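Local coordinates for gamma-glutamyltranspeptidase (Streptomyces lincolnensis, PDB 6J3A), which probably transfers or hydrolyses gamma-glutamyl groups as a gamma-glutamyltranspeptidase of the Ntn-hydrolase superfamily, related to the lincomycin-pathway enzyme LmbA, at residues A314-V326 against L469-T481. Sequence-based numbering, arbitrary orientation.
Sequences ADREAWYGDAAEV and LPNSLTPGRRPRT
The carbonyl oxygen of Pro470 is met by two neighbouring groups: Ala323 N donates a hydrogen bond to Pro470 O at 2.7 Å, and Gly321 CA adds a CH...O contact to the same atom. This close approach leaves little room for a side chain at Gly321. Between these two residues, the carboxylate of Asp322 turns to Arg478 with both oxygens. OD2 accepts the backbone N-H of Arg478 on its anti lone pair, N to OD2 3.1 Å, in a nearly straight bond (166°). OD1 lies 2.9 Å from Arg478 NH2 in a salt bridge. That guanidinium meets OD1 edge-on within its own plane, yet from above the carboxylate, the two planes standing 61° apart. Holding CG anti to the backbone N (chi1 -160°) sends the Asp322 carboxylate to Arg478, whose chain bends at chi2 and chi3 to curl round it. An alanine in place of Asp322 would probably leave Arg478 N without its acceptor and NH2 without its salt bridge. Arg478 NH1 also pairs with Glu258. A water bridges Asp322 N, Asn471 OD1 and Arg478 O. Where helix 299-319 ends, the Pro470 ring leans on the carbonyls, its CG 3.3 Å from Ala318 O. Beyond it, Arg480 reaches Glu317 OE1 with NH1 (2.6 Å, a weak bond by angle), and its NH2 lies over a face of the Arg316 guanidinium. Glu317 and Asp504, which pairs with Arg316, probably offset this closeness of like charges. The contact thus ties the exit of a helix to an irregular loop through charge pairs and backbone bonds, so its hold probably depends more on polar matching than on apolar packing.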
loop_
_atom_site.group_PDB
_atom_site.type_symbol
_atom_site.label_atom_id
_atom_site.label_comp_id
_atom_site.label_asym_id
_atom_site.label_seq_id
_atom_site.Cartn_x
_atom_site.Cartn_y
_atom_site.Cartn_z
ATOM N N ALA A 314 -33.128 -14.269 -6.176
ATOM C CA ALA A 314 -34.345 -15.063 -6.075
ATOM C C ALA A 314 -34.096 -16.498 -6.485
ATOM O O ALA A 314 -34.550 -17.431 -5.824
ATOM C CB ALA A 314 -35.428 -14.454 -6.951
ATOM N N ASP A 315 -33.375 -16.652 -7.588
ATOM C CA ASP A 315 -33.007 -17.970 -8.103
ATOM C C ASP A 315 -32.035 -18.656 -7.152
ATOM O O ASP A 315 -32.148 -19.851 -6.923
ATOM C CB ASP A 315 -32.410 -17.875 -9.517
ATOM C CG ASP A 315 -33.475 -17.895 -10.630
ATOM O OD1 ASP A 315 -34.677 -18.150 -10.352
ATOM O OD2 ASP A 315 -33.086 -17.674 -11.808
ATOM N N ARG A 316 -31.096 -17.888 -6.595
ATOM C CA ARG A 316 -30.203 -18.379 -5.539
ATOM C C ARG A 316 -30.972 -19.002 -4.360
ATOM O O ARG A 316 -30.683 -20.120 -3.929
ATOM C CB ARG A 316 -29.312 -17.256 -5.031
ATOM C CG ARG A 316 -28.277 -17.707 -4.009
ATOM C CD ARG A 316 -27.665 -16.541 -3.259
ATOM N NE ARG A 316 -28.483 -16.112 -2.121
ATOM C CZ ARG A 316 -28.079 -15.301 -1.144
ATOM N NH1 ARG A 316 -28.916 -14.983 -0.160
ATOM N NH2 ARG A 316 -26.843 -14.819 -1.123
ATOM N N GLU A 317 -31.947 -18.258 -3.853
ATOM C CA GLU A 317 -32.769 -18.705 -2.729
ATOM C C GLU A 317 -33.611 -19.939 -3.046
ATOM O O GLU A 317 -33.702 -20.872 -2.240
ATOM C CB GLU A 317 -33.706 -17.580 -2.285
ATOM C CG GLU A 317 -34.450 -17.876 -0.987
ATOM C CD GLU A 317 -33.506 -18.251 0.137
ATOM O OE1 GLU A 317 -32.533 -17.502 0.365
ATOM O OE2 GLU A 317 -33.705 -19.303 0.769
ATOM N N ALA A 318 -34.252 -19.908 -4.206
ATOM C CA ALA A 318 -35.104 -21.006 -4.673
ATOM C C ALA A 318 -34.345 -22.281 -5.009
ATOM O O ALA A 318 -34.806 -23.369 -4.681
ATOM C CB ALA A 318 -35.909 -20.561 -5.884
ATOM N N TRP A 319 -33.199 -22.143 -5.666
ATOM C CA TRP A 319 -32.539 -23.279 -6.316
ATOM C C TRP A 319 -31.206 -23.723 -5.717
ATOM O O TRP A 319 -30.829 -24.884 -5.890
ATOM C CB TRP A 319 -32.394 -23.000 -7.822
ATOM C CG TRP A 319 -33.734 -22.750 -8.466
ATOM C CD1 TRP A 319 -34.203 -21.573 -8.975
ATOM C CD2 TRP A 319 -34.788 -23.696 -8.611
ATOM N NE1 TRP A 319 -35.478 -21.734 -9.449
ATOM C CE2 TRP A 319 -35.867 -23.028 -9.228
ATOM C CE3 TRP A 319 -34.926 -25.056 -8.280
ATOM C CZ2 TRP A 319 -37.070 -23.673 -9.527
ATOM C CZ3 TRP A 319 -36.116 -25.696 -8.566
ATOM C CH2 TRP A 319 -37.176 -25.004 -9.189
ATOM N N TYR A 320 -30.496 -22.838 -5.009
ATOM C CA TYR A 320 -29.115 -23.157 -4.584
ATOM C C TYR A 320 -29.091 -23.908 -3.274
ATOM O O TYR A 320 -29.974 -23.759 -2.427
ATOM C CB TYR A 320 -28.223 -21.925 -4.447
ATOM C CG TYR A 320 -27.877 -21.184 -5.727
ATOM C CD1 TYR A 320 -28.726 -21.187 -6.846
ATOM C CD2 TYR A 320 -26.713 -20.417 -5.799
ATOM C CE1 TYR A 320 -28.413 -20.467 -7.987
ATOM C CE2 TYR A 320 -26.397 -19.692 -6.940
ATOM C CZ TYR A 320 -27.253 -19.719 -8.030
ATOM O OH TYR A 320 -26.943 -19.008 -9.167
ATOM N N GLY A 321 -28.036 -24.695 -3.113
ATOM C CA GLY A 321 -27.857 -25.517 -1.929
ATOM C C GLY A 321 -27.077 -26.771 -2.249
ATOM O O GLY A 321 -26.575 -26.939 -3.362
ATOM N N ASP A 322 -26.963 -27.642 -1.250
ATOM C CA ASP A 322 -26.291 -28.937 -1.406
ATOM C C ASP A 322 -27.152 -30.137 -0.985
ATOM O O ASP A 322 -26.649 -31.261 -0.954
ATOM C CB ASP A 322 -24.989 -28.940 -0.604
ATOM C CG ASP A 322 -24.008 -30.004 -1.068
ATOM O OD1 ASP A 322 -23.876 -30.227 -2.296
ATOM O OD2 ASP A 322 -23.343 -30.600 -0.191
ATOM N N ALA A 323 -28.442 -29.914 -0.703
ATOM C CA ALA A 323 -29.368 -31.003 -0.346
ATOM C C ALA A 323 -30.155 -31.553 -1.544
ATOM O O ALA A 323 -31.045 -32.397 -1.369
ATOM C CB ALA A 323 -30.329 -30.551 0.747
ATOM N N ALA A 324 -29.817 -31.081 -2.743
ATOM C CA ALA A 324 -30.497 -31.461 -3.977
ATOM C C ALA A 324 -29.642 -31.099 -5.185
ATOM O O ALA A 324 -28.648 -30.383 -5.066
ATOM C CB ALA A 324 -31.851 -30.764 -4.073
ATOM N N GLU A 325 -30.043 -31.600 -6.347
ATOM C CA GLU A 325 -29.424 -31.213 -7.615
ATOM C C GLU A 325 -29.840 -29.769 -7.940
ATOM O O GLU A 325 -30.955 -29.348 -7.620
ATOM C CB GLU A 325 -29.830 -32.180 -8.737
ATOM N N VAL A 326 -28.929 -29.006 -8.535
ATOM C CA VAL A 326 -29.233 -27.627 -8.940
ATOM C C VAL A 326 -29.227 -27.538 -10.470
ATOM O O VAL A 326 -28.301 -28.044 -11.110
ATOM C CB VAL A 326 -28.236 -26.611 -8.339
ATOM C CG1 VAL A 326 -28.696 -25.174 -8.605
ATOM C CG2 VAL A 326 -28.086 -26.840 -6.840
ATOM N N LEU A 469 -36.105 -29.005 0.604
ATOM C CA LEU A 469 -35.562 -27.838 -0.119
ATOM C C LEU A 469 -34.093 -28.062 -0.489
ATOM O O LEU A 469 -33.415 -28.850 0.177
ATOM C CB LEU A 469 -35.688 -26.570 0.721
ATOM C CG LEU A 469 -37.043 -26.215 1.326
ATOM C CD1 LEU A 469 -36.826 -25.240 2.468
ATOM C CD2 LEU A 469 -37.984 -25.616 0.296
ATOM N N PRO A 470 -33.591 -27.362 -1.535
ATOM C CA PRO A 470 -32.173 -27.492 -1.922
ATOM C C PRO A 470 -31.180 -27.148 -0.798
ATOM O O PRO A 470 -30.094 -27.742 -0.738
ATOM C CB PRO A 470 -32.021 -26.493 -3.087
ATOM C CG PRO A 470 -33.393 -26.155 -3.538
ATOM C CD PRO A 470 -34.298 -26.359 -2.362
ATOM N N ASN A 471 -31.566 -26.192 0.056
ATOM C CA ASN A 471 -30.786 -25.756 1.242
ATOM C C ASN A 471 -31.421 -26.135 2.611
ATOM O O ASN A 471 -31.264 -25.415 3.603
ATOM C CB ASN A 471 -30.583 -24.227 1.170
ATOM C CG ASN A 471 -29.511 -23.713 2.124
ATOM O OD1 ASN A 471 -28.518 -24.391 2.394
ATOM N ND2 ASN A 471 -29.714 -22.500 2.631
ATOM N N SER A 472 -32.129 -27.262 2.650
ATOM C CA SER A 472 -32.641 -27.848 3.888
ATOM C C SER A 472 -31.447 -28.334 4.667
ATOM O O SER A 472 -30.545 -28.924 4.074
ATOM C CB SER A 472 -33.534 -29.067 3.598
ATOM O OG SER A 472 -34.812 -28.695 3.106
ATOM N N LEU A 473 -31.440 -28.101 5.980
ATOM C CA LEU A 473 -30.374 -28.606 6.839
ATOM C C LEU A 473 -30.305 -30.120 6.671
ATOM O O LEU A 473 -31.294 -30.821 6.896
ATOM C CB LEU A 473 -30.627 -28.237 8.298
ATOM C CG LEU A 473 -29.666 -28.866 9.322
ATOM C CD1 LEU A 473 -28.220 -28.457 9.058
ATOM C CD2 LEU A 473 -30.079 -28.511 10.742
ATOM N N THR A 474 -29.156 -30.616 6.235
ATOM C CA THR A 474 -29.042 -32.018 5.854
ATOM C C THR A 474 -27.697 -32.602 6.292
ATOM O O THR A 474 -26.647 -32.063 5.944
ATOM C CB THR A 474 -29.233 -32.210 4.329
ATOM O OG1 THR A 474 -30.457 -31.590 3.908
ATOM C CG2 THR A 474 -29.299 -33.684 3.970
ATOM N N PRO A 475 -27.725 -33.713 7.054
ATOM C CA PRO A 475 -26.490 -34.423 7.437
ATOM C C PRO A 475 -25.593 -34.753 6.249
ATOM O O PRO A 475 -26.087 -35.232 5.240
ATOM C CB PRO A 475 -27.006 -35.716 8.065
ATOM C CG PRO A 475 -28.362 -35.381 8.564
ATOM C CD PRO A 475 -28.923 -34.325 7.657
ATOM N N GLY A 476 -24.299 -34.464 6.371
ATOM C CA GLY A 476 -23.307 -34.759 5.323
ATOM C C GLY A 476 -23.320 -33.811 4.129
ATOM O O GLY A 476 -22.693 -34.085 3.105
ATOM N N ARG A 477 -24.024 -32.689 4.270
ATOM C CA ARG A 477 -24.193 -31.707 3.208
ATOM C C ARG A 477 -23.736 -30.326 3.641
ATOM O O ARG A 477 -23.893 -29.951 4.802
ATOM C CB ARG A 477 -25.661 -31.657 2.813
ATOM C CG ARG A 477 -25.996 -32.499 1.603
ATOM C CD ARG A 477 -25.347 -33.864 1.594
ATOM N NE ARG A 477 -26.112 -34.773 0.757
ATOM C CZ ARG A 477 -25.718 -35.327 -0.393
ATOM N NH1 ARG A 477 -26.573 -36.125 -1.022
ATOM N NH2 ARG A 477 -24.511 -35.109 -0.931
ATOM N N ARG A 478 -23.180 -29.570 2.694
ATOM C CA ARG A 478 -22.719 -28.215 2.985
ATOM C C ARG A 478 -23.901 -27.291 3.116
ATOM O O ARG A 478 -24.863 -27.417 2.369
ATOM C CB ARG A 478 -21.849 -27.621 1.885
ATOM C CG ARG A 478 -20.558 -28.359 1.594
ATOM C CD ARG A 478 -20.754 -29.257 0.402
ATOM N NE ARG A 478 -19.696 -29.153 -0.581
ATOM C CZ ARG A 478 -19.829 -29.444 -1.876
ATOM N NH1 ARG A 478 -18.787 -29.308 -2.675
ATOM N NH2 ARG A 478 -20.983 -29.851 -2.397
ATOM N N PRO A 479 -23.816 -26.328 4.036
ATOM C CA PRO A 479 -24.800 -25.266 3.955
ATOM C C PRO A 479 -24.528 -24.401 2.726
ATOM O O PRO A 479 -23.413 -24.399 2.167
ATOM C CB PRO A 479 -24.557 -24.466 5.234
ATOM C CG PRO A 479 -23.116 -24.675 5.528
ATOM C CD PRO A 479 -22.777 -26.050 5.043
ATOM N N ARG A 480 -25.551 -23.669 2.324
ATOM C CA ARG A 480 -25.432 -22.751 1.215
ATOM C C ARG A 480 -24.617 -21.541 1.661
ATOM O O ARG A 480 -25.130 -20.653 2.338
ATOM C CB ARG A 480 -26.815 -22.348 0.732
ATOM C CG ARG A 480 -26.834 -21.770 -0.660
ATOM C CD ARG A 480 -27.185 -20.310 -0.604
ATOM N NE ARG A 480 -28.606 -20.108 -0.344
ATOM C CZ ARG A 480 -29.133 -19.086 0.332
ATOM N NH1 ARG A 480 -30.453 -19.026 0.475
ATOM N NH2 ARG A 480 -28.366 -18.135 0.886
ATOM N N THR A 481 -23.347 -21.512 1.262
ATOM C CA THR A 481 -22.349 -20.610 1.868
ATOM C C THR A 481 -22.179 -19.315 1.065
ATOM O O THR A 481 -22.224 -19.339 -0.175
ATOM C CB THR A 481 -21.002 -21.349 2.081
ATOM O OG1 THR A 481 -20.136 -20.563 2.902
ATOM C CG2 THR A 481 -20.297 -21.693 0.775
HETATM O O HOH W 1 -27.202 -26.478 1.639
#